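PDB 2B1E: exocyst complex component EXO70 from Saccharomyces cerevisiae, which works in the secretory pathway as a subunit of the exocyst, the complex that tethers secretory vesicles to sites of exocytosis, and takes part in exocyst assembly. Local coordinates for residues A390-Q395 with K406-Q411; I413-L418 with S454-D459; K296-S301 with L383-Q388. One frame throughout, in Å; residues are numbered along the deposited sequence.

Overall arrangement
All three interactions lie within the C-terminal family region of this long helical rod, their centres 12 to 16 Å apart. Interaction 2 is fully buried and apolar, packing helix 410-429 against helix 440-473. Interaction 1 is a surface contact between the end of helix 364-391 and the chain leading into helix 410-429, built from an imidazole, a leucine and a methionine. Interaction 3, partly buried, sets residues 296-301 against helix 364-391 and relies on a lysine, backbone carbonyls and water. Interactions 1 and 3 thus share helix 364-391, and interactions 1 and 2 share helix 410-429. E384 and Y455 link interactions 2 and 3 through a probable hydrogen bond.

Interaction 1. Residues A390-Q395 with K406-Q411; sequences ALMPNQ and KNKHKQ
The imidazole of H409 receives L391 over one face and M392 at its edge, and these two meetings carry most of the contact. Over the face, L391 makes a CH-pi interaction: its CB stands 3.9 Å from the centroid of the H409 ring, only 16° off the ring normal. Further along the same side chain, L391 CD1 reaches the root of the ring, 3.4 Å from H409 CB. A leucine suits the place because its methylene and one methyl can cover a flat ring and the carbon that carries it. K408 CB lies over the opposite face, near the rim, and puts the imidazole between two aliphatic groups.

The sulfur-aromatic contact comes in the ring plane. M392 SD is 4.7 Å from the centroid of the H409 ring, while M392 CG approaches H409 CD2 at 3.5 Å. With CG anti to the carbonyl carbon (chi1 -61°) and chi2 extended, the methionine chain passes this edge; the position of its CE, near K408 CG, is less sure.

These groups meet where one helix stops and the next begins: M392 is the first residue to leave the helical conformation after helix 364-391 and opens a type I beta turn to Q395, whereas H409 occupies the N-cap position of helix 410-429.

Hydrogen bonds shape the incoming loop. N407 OD1 accepts from H409 N at 3.0 Å in an Asx turn, the donor tilted 32° from the carbonyl plane. K410 folds back so that its NZ donates to N407 O at 2.6 Å and also to S404 O. K408 directs its ammonium group to S405 O, leaving its CB over the imidazole.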
ATOM      1  N   ALA A 390       1.475  31.956  18.200  1.00 16.21           N
ATOM      2  CA  ALA A 390       2.380  32.974  17.686  1.00 16.33           C
ATOM      3  C   ALA A 390       1.854  34.389  17.937  1.00 14.98           C
ATOM      4  O   ALA A 390       2.626  35.278  18.283  1.00 15.10           O
ATOM      5  CB  ALA A 390       2.598  32.762  16.189  1.00 15.75           C
ATOM      6  N   LEU A 391       0.548  34.594  17.771  1.00 12.78           N
ATOM      7  CA  LEU A 391      -0.043  35.917  17.962  1.00 12.91           C
ATOM      8  C   LEU A 391      -0.493  36.201  19.390  1.00 12.93           C
ATOM      9  O   LEU A 391      -0.601  37.361  19.780  1.00 11.68           O
ATOM     10  CB  LEU A 391      -1.235  36.117  17.026  1.00 12.35           C
ATOM     11  CG  LEU A 391      -0.953  36.054  15.525  1.00 14.07           C
ATOM     12  CD1 LEU A 391      -2.262  36.090  14.772  1.00 13.94           C
ATOM     13  CD2 LEU A 391      -0.048  37.197  15.108  1.00 16.37           C
ATOM     14  N   MET A 392      -0.772  35.144  20.151  1.00 10.66           N
ATOM     15  CA  MET A 392      -1.205  35.272  21.549  1.00 13.66           C
ATOM     16  C   MET A 392      -0.464  34.206  22.362  1.00 14.94           C
ATOM     17  O   MET A 392      -1.033  33.190  22.755  1.00 11.89           O
ATOM     18  CB  MET A 392      -2.724  35.064  21.659  1.00 15.50           C
ATOM     19  CG  MET A 392      -3.549  36.076  20.859  1.00 16.75           C
ATOM     20  SD  MET A 392      -5.325  35.718  20.862  1.00 12.90           S
ATOM     21  CE  MET A 392      -5.894  36.902  22.053  1.00 20.43           C
ATOM     22  N   PRO A 393       0.831  34.440  22.622  1.00 17.11           N
ATOM     23  CA  PRO A 393       1.713  33.544  23.375  1.00 18.80           C
ATOM     24  C   PRO A 393       1.163  33.081  24.727  1.00 18.28           C
ATOM     25  O   PRO A 393       1.370  31.937  25.128  1.00 15.72           O
ATOM     26  CB  PRO A 393       2.983  34.375  23.545  1.00 18.65           C
ATOM     27  CG  PRO A 393       2.983  35.249  22.352  1.00 20.04           C
ATOM     28  CD  PRO A 393       1.544  35.670  22.237  1.00 17.33           C
ATOM     29  N   ASN A 394       0.456  33.971  25.417  1.00 19.27           N
ATOM     30  CA  ASN A 394      -0.080  33.670  26.745  1.00 20.54           C
ATOM     31  C   ASN A 394      -1.434  32.978  26.844  1.00 21.64           C
ATOM     32  O   ASN A 394      -1.799  32.485  27.914  1.00 20.35           O
ATOM     33  CB  ASN A 394      -0.142  34.956  27.564  1.00 22.69           C
ATOM     34  CG  ASN A 394       1.228  35.509  27.864  1.00 22.90           C
ATOM     35  OD1 ASN A 394       1.996  34.906  28.612  1.00 21.58           O
ATOM     36  ND2 ASN A 394       1.549  36.655  27.274  1.00 22.20           N
ATOM     37  N   GLN A 395      -2.183  32.947  25.750  1.00 21.24           N
ATOM     38  CA  GLN A 395      -3.504  32.331  25.768  1.00 21.11           C
ATOM     39  C   GLN A 395      -3.473  30.872  25.331  1.00 22.19           C
ATOM     40  O   GLN A 395      -2.588  30.450  24.590  1.00 19.84           O
ATOM     41  CB  GLN A 395      -4.456  33.107  24.846  1.00 21.75           C
ATOM     42  CG  GLN A 395      -4.524  34.610  25.112  1.00 23.71           C
ATOM     43  CD  GLN A 395      -5.131  34.953  26.462  1.00 26.00           C
ATOM     44  OE1 GLN A 395      -4.788  34.355  27.481  1.00 30.13           O
ATOM     45  NE2 GLN A 395      -6.027  35.929  26.476  1.00 28.11           N
ATOM     46  N   LYS A 406     -12.095  35.443  22.699  1.00 18.59           N
ATOM     47  CA  LYS A 406     -10.716  35.417  23.191  1.00 18.58           C
ATOM     48  C   LYS A 406      -9.728  35.499  22.034  1.00 16.26           C
ATOM     49  O   LYS A 406      -8.615  35.979  22.188  1.00 11.64           O
ATOM     50  CB  LYS A 406     -10.454  34.120  23.958  1.00 21.68           C
ATOM     51  CG  LYS A 406     -10.717  34.193  25.447  1.00 26.92           C
ATOM     52  CD  LYS A 406      -9.551  34.855  26.163  1.00 31.41           C
ATOM     53  CE  LYS A 406      -9.625  34.644  27.671  1.00 30.11           C
ATOM     54  NZ  LYS A 406      -8.378  35.132  28.330  1.00 33.71           N
ATOM     55  N   ASN A 407     -10.128  34.999  20.874  1.00 16.12           N
ATOM     56  CA  ASN A 407      -9.246  35.057  19.718  1.00 14.62           C
ATOM     57  C   ASN A 407      -9.404  36.431  19.076  1.00 16.38           C
ATOM     58  O   ASN A 407     -10.386  36.682  18.372  1.00 17.18           O
ATOM     59  CB  ASN A 407      -9.616  33.968  18.719  1.00 12.24           C
ATOM     60  CG  ASN A 407      -8.607  33.848  17.602  1.00 13.13           C
ATOM     61  OD1 ASN A 407      -7.758  34.724  17.422  1.00  9.09           O
ATOM     62  ND2 ASN A 407      -8.696  32.765  16.839  1.00 11.29           N
ATOM     63  N   LYS A 408      -8.438  37.319  19.308  1.00 15.04           N
ATOM     64  CA  LYS A 408      -8.511  38.672  18.760  1.00 15.90           C
ATOM     65  C   LYS A 408      -7.934  38.787  17.348  1.00 14.71           C
ATOM     66  O   LYS A 408      -7.948  39.865  16.764  1.00 13.68           O
ATOM     67  CB  LYS A 408      -7.763  39.666  19.664  1.00 16.83           C
ATOM     68  CG  LYS A 408      -8.059  39.558  21.170  1.00 19.88           C
ATOM     69  CD  LYS A 408      -9.504  39.870  21.508  1.00 23.98           C
ATOM     70  CE  LYS A 408      -9.761  39.715  23.022  1.00 24.59           C
ATOM     71  NZ  LYS A 408     -11.213  39.791  23.339  1.00 24.21           N
ATOM     72  N   HIS A 409      -7.439  37.685  16.798  1.00 14.27           N
ATOM     73  CA  HIS A 409      -6.816  37.715  15.476  1.00 13.33           C
ATOM     74  C   HIS A 409      -7.483  36.811  14.443  1.00 11.20           C
ATOM     75  O   HIS A 409      -6.814  36.294  13.549  1.00  9.41           O
ATOM     76  CB  HIS A 409      -5.349  37.301  15.627  1.00 12.84           C
ATOM     77  CG  HIS A 409      -4.625  38.066  16.689  1.00 14.94           C
ATOM     78  ND1 HIS A 409      -4.034  39.286  16.450  1.00  9.22           N
ATOM     79  CD2 HIS A 409      -4.458  37.819  18.012  1.00 13.01           C
ATOM     80  CE1 HIS A 409      -3.540  39.763  17.580  1.00 14.32           C
ATOM     81  NE2 HIS A 409      -3.782  38.892  18.542  1.00  9.79           N
ATOM     82  N   LYS A 410      -8.792  36.632  14.546  1.00 12.29           N
ATOM     83  CA  LYS A 410      -9.478  35.736  13.626  1.00 13.78           C
ATOM     84  C   LYS A 410      -9.385  36.129  12.159  1.00 13.69           C
ATOM     85  O   LYS A 410      -9.279  35.263  11.291  1.00 13.71           O
ATOM     86  CB  LYS A 410     -10.939  35.562  14.062  1.00 13.79           C
ATOM     87  CG  LYS A 410     -11.047  34.909  15.441  1.00 15.20           C
ATOM     88  CD  LYS A 410     -12.464  34.492  15.810  1.00 16.21           C
ATOM     89  CE  LYS A 410     -13.318  35.692  16.167  1.00 14.93           C
ATOM     90  NZ  LYS A 410     -12.673  36.493  17.231  1.00 17.04           N
ATOM     91  N   GLN A 411      -9.397  37.425  11.875  1.00 13.04           N
ATOM     92  CA  GLN A 411      -9.321  37.862  10.488  1.00 12.76           C
ATOM     93  C   GLN A 411      -8.018  37.411   9.837  1.00 11.27           C
ATOM     94  O   GLN A 411      -8.038  36.809   8.765  1.00  6.10           O
ATOM     95  CB  GLN A 411      -9.463  39.389  10.388  1.00 12.94           C
ATOM     96  CG  GLN A 411      -9.387  39.906   8.943  1.00 12.31           C
ATOM     97  CD  GLN A 411      -9.776  41.369   8.832  1.00 13.78           C
ATOM     98  OE1 GLN A 411      -9.227  42.225   9.527  1.00 15.48           O
ATOM     99  NE2 GLN A 411     -10.727  41.660   7.959  1.00 10.81           N
TER

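Interaction 2. Residues I413-L418 with S454-D459; sequences IGFFIL and SYMVSD
G414 and Y455 bring the two helices together, with G414 CA only 3.6 Å from Y455 CB. A beta carbon on the glycine would collide with Y455 CB, so the missing side chain is what permits this approach. The short helix axes come within 8.1 Å and run nearly antiparallel, at 159°.

M456 fills the neighbouring part of the interface. Its CB starts at the side of its helix, and with CG anti to the carbonyl carbon (chi1 -69°) the chain heads across to the opposing backbone. CG lies against the peptide joining G414 to F415, 3.7 Å from F415 N. SD follows, 3.8 Å from F415 CA and near the plane of the F415 ring at its edge. The same sulfur packs against L418 CD1 at 3.8 Å; the exact place of CE, near L418, is doubtful. Methionine suits this site because an unbranched, flexible chain can thread along a backbone and stay apolar. Cut back to alanine, this position would probably leave a gap beside F415 and take the sulfur away from L418 CD1.

Y455 sends its hydroxyl to E384 and the backbone N of N401, while I413 CG2 touches its ring. Helix 364-391 packs against I413 and I417, helix 512-537 meets M456 through L518, and this antiparallel pair is thereby held among the helices of the C-terminal region.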
ATOM      1  N   ILE A 413      -5.738  35.115  11.037  1.00  8.21           N
ATOM      2  CA  ILE A 413      -5.581  33.672  11.105  1.00 10.50           C
ATOM      3  C   ILE A 413      -6.464  33.039  10.029  1.00 10.91           C
ATOM      4  O   ILE A 413      -6.048  32.097   9.342  1.00 11.41           O
ATOM      5  CB  ILE A 413      -5.961  33.134  12.507  1.00 10.83           C
ATOM      6  CG1 ILE A 413      -4.927  33.607  13.535  1.00 12.30           C
ATOM      7  CG2 ILE A 413      -6.055  31.606  12.473  1.00 12.08           C
ATOM      8  CD1 ILE A 413      -5.373  33.462  15.016  1.00 13.69           C
ATOM      9  N   GLY A 414      -7.670  33.571   9.858  1.00 10.21           N
ATOM     10  CA  GLY A 414      -8.553  33.037   8.833  1.00 11.37           C
ATOM     11  C   GLY A 414      -7.919  33.141   7.453  1.00 11.36           C
ATOM     12  O   GLY A 414      -7.959  32.201   6.655  1.00 11.90           O
ATOM     13  N   PHE A 415      -7.323  34.296   7.178  1.00 11.31           N
ATOM     14  CA  PHE A 415      -6.664  34.550   5.896  1.00  9.36           C
ATOM     15  C   PHE A 415      -5.484  33.590   5.714  1.00  8.78           C
ATOM     16  O   PHE A 415      -5.327  32.959   4.663  1.00 13.09           O
ATOM     17  CB  PHE A 415      -6.176  36.003   5.858  1.00  8.57           C
ATOM     18  CG  PHE A 415      -5.398  36.353   4.614  1.00 10.85           C
ATOM     19  CD1 PHE A 415      -6.048  36.516   3.392  1.00 11.25           C
ATOM     20  CD2 PHE A 415      -4.015  36.508   4.665  1.00  8.17           C
ATOM     21  CE1 PHE A 415      -5.329  36.830   2.229  1.00 11.14           C
ATOM     22  CE2 PHE A 415      -3.282  36.825   3.506  1.00 13.36           C
ATOM     23  CZ  PHE A 415      -3.944  36.984   2.286  1.00 10.23           C
ATOM     24  N   PHE A 416      -4.644  33.492   6.740  1.00  9.20           N
ATOM     25  CA  PHE A 416      -3.483  32.604   6.711  1.00 11.34           C
ATOM     26  C   PHE A 416      -3.887  31.162   6.371  1.00 11.69           C
ATOM     27  O   PHE A 416      -3.313  30.549   5.465  1.00 14.67           O
ATOM     28  CB  PHE A 416      -2.759  32.688   8.066  1.00 11.72           C
ATOM     29  CG  PHE A 416      -1.629  31.705   8.243  1.00 11.27           C
ATOM     30  CD1 PHE A 416      -0.587  31.625   7.311  1.00  8.16           C
ATOM     31  CD2 PHE A 416      -1.589  30.887   9.365  1.00  9.77           C
ATOM     32  CE1 PHE A 416       0.477  30.742   7.502  1.00  7.61           C
ATOM     33  CE2 PHE A 416      -0.527  29.995   9.575  1.00 10.47           C
ATOM     34  CZ  PHE A 416       0.510  29.921   8.642  1.00 12.26           C
ATOM     35  N   ILE A 417      -4.888  30.620   7.060  1.00 11.51           N
ATOM     36  CA  ILE A 417      -5.307  29.246   6.785  1.00 11.75           C
ATOM     37  C   ILE A 417      -5.847  29.106   5.355  1.00 12.12           C
ATOM     38  O   ILE A 417      -5.540  28.133   4.654  1.00 13.33           O
ATOM     39  CB  ILE A 417      -6.391  28.762   7.787  1.00 12.17           C
ATOM     40  CG1 ILE A 417      -5.880  28.900   9.228  1.00 14.29           C
ATOM     41  CG2 ILE A 417      -6.741  27.293   7.510  1.00 10.57           C
ATOM     42  CD1 ILE A 417      -4.538  28.178   9.491  1.00 10.80           C
ATOM     43  N   LEU A 418      -6.642  30.073   4.913  1.00 12.27           N
ATOM     44  CA  LEU A 418      -7.188  30.007   3.563  1.00 13.19           C
ATOM     45  C   LEU A 418      -6.099  30.087   2.496  1.00 14.25           C
ATOM     46  O   LEU A 418      -6.200  29.429   1.461  1.00 13.11           O
ATOM     47  CB  LEU A 418      -8.235  31.101   3.354  1.00 13.45           C
ATOM     48  CG  LEU A 418      -9.564  30.843   4.074  1.00 13.14           C
ATOM     49  CD1 LEU A 418     -10.371  32.111   4.089  1.00 12.40           C
ATOM     50  CD2 LEU A 418     -10.337  29.728   3.404  1.00 12.37           C
ATOM     51  N   SER A 454     -15.424  32.020   7.630  1.00 13.21           N
ATOM     52  CA  SER A 454     -16.152  32.526   8.787  1.00 11.89           C
ATOM     53  C   SER A 454     -15.212  33.294   9.733  1.00 11.41           C
ATOM     54  O   SER A 454     -15.602  34.314  10.303  1.00 11.20           O
ATOM     55  CB  SER A 454     -16.845  31.368   9.520  1.00 14.34           C
ATOM     56  OG  SER A 454     -17.908  31.864  10.317  1.00 17.67           O
ATOM     57  N   TYR A 455     -13.983  32.812   9.905  1.00 11.26           N
ATOM     58  CA  TYR A 455     -13.011  33.525  10.744  1.00 11.45           C
ATOM     59  C   TYR A 455     -12.832  34.952  10.198  1.00 10.36           C
ATOM     60  O   TYR A 455     -12.806  35.916  10.958  1.00 10.07           O
ATOM     61  CB  TYR A 455     -11.642  32.826  10.732  1.00 10.23           C
ATOM     62  CG  TYR A 455     -11.417  31.812  11.840  1.00 12.51           C
ATOM     63  CD1 TYR A 455     -12.321  30.780  12.056  1.00 12.60           C
ATOM     64  CD2 TYR A 455     -10.273  31.862  12.641  1.00 12.34           C
ATOM     65  CE1 TYR A 455     -12.107  29.826  13.028  1.00 11.20           C
ATOM     66  CE2 TYR A 455     -10.044  30.894  13.630  1.00 13.29           C
ATOM     67  CZ  TYR A 455     -10.973  29.883  13.814  1.00 14.85           C
ATOM     68  OH  TYR A 455     -10.796  28.926  14.794  1.00 14.62           O
ATOM     69  N   MET A 456     -12.716  35.081   8.877  1.00 10.99           N
ATOM     70  CA  MET A 456     -12.522  36.395   8.250  1.00 12.87           C
ATOM     71  C   MET A 456     -13.747  37.307   8.308  1.00 11.11           C
ATOM     72  O   MET A 456     -13.614  38.525   8.301  1.00 13.09           O
ATOM     73  CB  MET A 456     -12.089  36.244   6.775  1.00 10.45           C
ATOM     74  CG  MET A 456     -10.677  35.679   6.569  1.00 10.86           C
ATOM     75  SD  MET A 456     -10.036  35.861   4.864  1.00  7.44           S
ATOM     76  CE  MET A 456     -11.269  34.995   3.971  1.00 18.84           C
ATOM     77  N   VAL A 457     -14.934  36.719   8.352  1.00 14.00           N
ATOM     78  CA  VAL A 457     -16.172  37.498   8.406  1.00 14.59           C
ATOM     79  C   VAL A 457     -16.569  37.853   9.844  1.00 16.60           C
ATOM     80  O   VAL A 457     -17.328  38.802  10.070  1.00 15.79           O
ATOM     81  CB  VAL A 457     -17.336  36.705   7.732  1.00 15.56           C
ATOM     82  CG1 VAL A 457     -18.660  37.431   7.904  1.00 19.27           C
ATOM     83  CG2 VAL A 457     -17.048  36.524   6.251  1.00 17.65           C
ATOM     84  N   SER A 458     -16.027  37.111  10.811  1.00 16.63           N
ATOM     85  CA  SER A 458     -16.369  37.301  12.218  1.00 16.54           C
ATOM     86  C   SER A 458     -16.273  38.708  12.785  1.00 15.38           C
ATOM     87  O   SER A 458     -17.169  39.145  13.506  1.00 10.20           O
ATOM     88  CB  SER A 458     -15.549  36.364  13.104  1.00 19.12           C
ATOM     89  OG  SER A 458     -16.002  36.469  14.448  1.00 18.20           O
ATOM     90  N   ASP A 459     -15.187  39.411  12.482  1.00 13.58           N
ATOM     91  CA  ASP A 459     -15.007  40.767  12.985  1.00 13.54           C
ATOM     92  C   ASP A 459     -16.093  41.691  12.442  1.00 12.82           C
ATOM     93  O   ASP A 459     -16.509  42.642  13.107  1.00  9.73           O
ATOM     94  CB  ASP A 459     -13.610  41.288  12.619  1.00 13.39           C
ATOM     95  CG  ASP A 459     -12.490  40.606  13.427  1.00 17.69           C
ATOM     96  OD1 ASP A 459     -12.739  39.553  14.061  1.00 15.07           O
ATOM     97  OD2 ASP A 459     -11.346  41.119  13.419  1.00 14.69           O
TER

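Interaction 3. Residues K296-S301 with L383-Q388; sequences KANSIS and LERKAQ
Residues 296-301, on helix 268-299 and the loop that follows, lie against the side of helix 364-391, with the CA atoms of A297 and L383 5.4 Å apart and those of N298 and K386 5.9 Å apart. The small A297 permits this approach; its CB meets L383 CD2 at 4.2 Å in an apolar contact at the buried side.

K386 is the main side chain crossing between the segments. Its CG is anti to the backbone N (chi1 177°), which sends the chain out from its helix; the bend at chi3 then brings the ammonium group to the carbonyls of A297 and I300. NZ donates to I300 O at 3.1 Å, though the position of that oxygen is less sure, and makes a weak bond to A297 O. Lysine fits because its long chain lets NZ reach these carbonyls and water 1.

Water 1 extends this arrangement: it accepts from K386 NZ at 2.8 Å and from I300 N, and donates to K296 O at 2.7 Å. K296 O also accepts from S299 OG and S299 N, tying the serine side chain back to the K296 carbonyl. Water 2 bridges the backbones by donating to S301 O and to K386 O, 2.7 Å from each. R385 turns to a salt bridge with E351.

An ammonium group set among backbone carbonyls and a water is probably a favourable electrostatic arrangement, so this contact is likely to owe much to charge and bound water as well as to its small apolar patch.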
ATOM      1  N   LYS A 296       5.601  19.114  11.327  1.00 27.98           N
ATOM      2  CA  LYS A 296       5.961  20.154  10.373  1.00 29.13           C
ATOM      3  C   LYS A 296       5.174  21.445  10.639  1.00 28.51           C
ATOM      4  O   LYS A 296       5.747  22.530  10.663  1.00 27.11           O
ATOM      5  CB  LYS A 296       5.702  19.671   8.943  1.00 28.94           C
ATOM      6  CG  LYS A 296       6.676  18.606   8.451  1.00 32.48           C
ATOM      7  CD  LYS A 296       8.019  19.225   8.084  1.00 33.73           C
ATOM      8  CE  LYS A 296       9.000  18.182   7.558  1.00 34.03           C
ATOM      9  NZ  LYS A 296       9.303  17.164   8.600  1.00 34.76           N
ATOM     10  N   ALA A 297       3.866  21.326  10.848  1.00 28.46           N
ATOM     11  CA  ALA A 297       3.040  22.504  11.096  1.00 30.40           C
ATOM     12  C   ALA A 297       3.447  23.264  12.356  1.00 31.72           C
ATOM     13  O   ALA A 297       3.196  24.463  12.465  1.00 31.36           O
ATOM     14  CB  ALA A 297       1.565  22.110  11.181  1.00 29.34           C
ATOM     15  N   ASN A 298       4.070  22.573  13.307  1.00 33.60           N
ATOM     16  CA  ASN A 298       4.487  23.219  14.553  1.00 35.14           C
ATOM     17  C   ASN A 298       5.986  23.520  14.639  1.00 35.36           C
ATOM     18  O   ASN A 298       6.439  24.129  15.612  1.00 35.16           O
ATOM     19  CB  ASN A 298       4.075  22.372  15.768  1.00 36.55           C
ATOM     20  CG  ASN A 298       2.559  22.285  15.950  1.00 38.25           C
ATOM     21  OD1 ASN A 298       1.891  21.453  15.335  1.00 37.47           O
ATOM     22  ND2 ASN A 298       2.013  23.156  16.797  1.00 39.70           N
ATOM     23  N   SER A 299       6.752  23.106  13.632  1.00 35.27           N
ATOM     24  CA  SER A 299       8.196  23.347  13.632  1.00 36.54           C
ATOM     25  C   SER A 299       8.532  24.838  13.718  1.00 36.53           C
ATOM     26  O   SER A 299       9.138  25.283  14.692  1.00 36.25           O
ATOM     27  CB  SER A 299       8.844  22.739  12.382  1.00 38.38           C
ATOM     28  OG  SER A 299       8.374  23.353  11.195  1.00 41.19           O
ATOM     29  N   ILE A 300       8.144  25.608  12.705  1.00 35.31           N
ATOM     30  CA  ILE A 300       8.406  27.047  12.700  1.00 34.91           C
ATOM     31  C   ILE A 300       7.405  27.725  13.631  1.00 34.48           C
ATOM     32  O   ILE A 300       6.208  27.691  13.379  1.00 35.00           O
ATOM     33  CB  ILE A 300       8.260  27.632  11.282  1.00 35.79           C
ATOM     34  CG1 ILE A 300       9.202  26.898  10.328  1.00 37.46           C
ATOM     35  CG2 ILE A 300       8.554  29.128  11.297  1.00 36.17           C
ATOM     36  CD1 ILE A 300      10.648  26.914  10.768  1.00 36.77           C
ATOM     37  N   SER A 301       7.901  28.345  14.696  1.00 32.64           N
ATOM     38  CA  SER A 301       7.040  28.995  15.683  1.00 31.84           C
ATOM     39  C   SER A 301       6.314  30.248  15.208  1.00 29.75           C
ATOM     40  O   SER A 301       5.218  30.549  15.679  1.00 27.83           O
ATOM     41  CB  SER A 301       7.851  29.338  16.934  1.00 32.75           C
ATOM     42  OG  SER A 301       8.934  30.193  16.613  1.00 32.98           O
ATOM     43  N   LEU A 383      -1.859  24.358  11.815  1.00 14.63           N
ATOM     44  CA  LEU A 383      -1.333  25.642  11.377  1.00 13.53           C
ATOM     45  C   LEU A 383      -2.071  26.716  12.178  1.00 11.54           C
ATOM     46  O   LEU A 383      -1.492  27.741  12.530  1.00 12.17           O
ATOM     47  CB  LEU A 383      -1.578  25.874   9.889  1.00 15.08           C
ATOM     48  CG  LEU A 383      -0.619  25.199   8.913  1.00 14.55           C
ATOM     49  CD1 LEU A 383      -1.062  25.478   7.492  1.00 15.32           C
ATOM     50  CD2 LEU A 383       0.806  25.702   9.156  1.00 17.04           C
ATOM     51  N   GLU A 384      -3.352  26.483  12.462  1.00 11.29           N
ATOM     52  CA  GLU A 384      -4.136  27.452  13.232  1.00 10.99           C
ATOM     53  C   GLU A 384      -3.620  27.534  14.662  1.00 13.30           C
ATOM     54  O   GLU A 384      -3.450  28.629  15.215  1.00 12.98           O
ATOM     55  CB  GLU A 384      -5.626  27.080  13.289  1.00 11.46           C
ATOM     56  CG  GLU A 384      -6.475  28.293  13.668  1.00 12.56           C
ATOM     57  CD  GLU A 384      -7.829  27.960  14.275  1.00 14.27           C
ATOM     58  OE1 GLU A 384      -8.500  27.001  13.822  1.00 16.99           O
ATOM     59  OE2 GLU A 384      -8.224  28.684  15.209  1.00 12.63           O
ATOM     60  N   ARG A 385      -3.408  26.370  15.271  1.00 14.80           N
ATOM     61  CA  ARG A 385      -2.901  26.305  16.635  1.00 18.25           C
ATOM     62  C   ARG A 385      -1.588  27.080  16.746  1.00 16.94           C
ATOM     63  O   ARG A 385      -1.407  27.887  17.657  1.00 17.63           O
ATOM     64  CB  ARG A 385      -2.683  24.846  17.055  1.00 20.34           C
ATOM     65  CG  ARG A 385      -2.012  24.695  18.415  1.00 26.49           C
ATOM     66  CD  ARG A 385      -1.970  23.249  18.885  1.00 27.16           C
ATOM     67  NE  ARG A 385      -3.292  22.741  19.251  1.00 31.02           N
ATOM     68  CZ  ARG A 385      -4.119  22.104  18.424  1.00 32.64           C
ATOM     69  NH1 ARG A 385      -3.770  21.880  17.162  1.00 33.36           N
ATOM     70  NH2 ARG A 385      -5.302  21.689  18.858  1.00 33.16           N
ATOM     71  N   LYS A 386      -0.679  26.838  15.811  1.00 16.15           N
ATOM     72  CA  LYS A 386       0.600  27.526  15.818  1.00 15.83           C
ATOM     73  C   LYS A 386       0.426  29.029  15.640  1.00 13.63           C
ATOM     74  O   LYS A 386       1.104  29.822  16.287  1.00 15.09           O
ATOM     75  CB  LYS A 386       1.504  26.992  14.715  1.00 18.34           C
ATOM     76  CG  LYS A 386       2.823  27.742  14.653  1.00 21.69           C
ATOM     77  CD  LYS A 386       3.676  27.291  13.518  1.00 26.70           C
ATOM     78  CE  LYS A 386       3.197  27.828  12.188  1.00 26.69           C
ATOM     79  NZ  LYS A 386       4.154  27.412  11.133  1.00 30.04           N
ATOM     80  N   ALA A 387      -0.493  29.421  14.769  1.00 12.93           N
ATOM     81  CA  ALA A 387      -0.743  30.834  14.534  1.00 13.20           C
ATOM     82  C   ALA A 387      -1.267  31.498  15.807  1.00 12.61           C
ATOM     83  O   ALA A 387      -0.852  32.601  16.147  1.00 10.63           O
ATOM     84  CB  ALA A 387      -1.741  31.010  13.400  1.00 11.18           C
ATOM     85  N   GLN A 388      -2.175  30.826  16.511  1.00 11.98           N
ATOM     86  CA  GLN A 388      -2.720  31.387  17.744  1.00 13.09           C
ATOM     87  C   GLN A 388      -1.633  31.573  18.810  1.00 13.23           C
ATOM     88  O   GLN A 388      -1.598  32.587  19.510  1.00 13.69           O
ATOM     89  CB  GLN A 388      -3.858  30.505  18.280  1.00 13.62           C
ATOM     90  CG  GLN A 388      -5.190  30.770  17.570  1.00 15.04           C
ATOM     91  CD  GLN A 388      -6.383  30.178  18.297  1.00 14.78           C
ATOM     92  OE1 GLN A 388      -6.499  30.293  19.512  1.00 14.89           O
ATOM     93  NE2 GLN A 388      -7.286  29.559  17.548  1.00 12.79           N
TER
HETATM   94  O   HOH W   1       5.850  25.192  10.928  1.00 31.11           O
HETATM   95  O   HOH W   2       3.557  29.237  17.360  1.00 20.59           O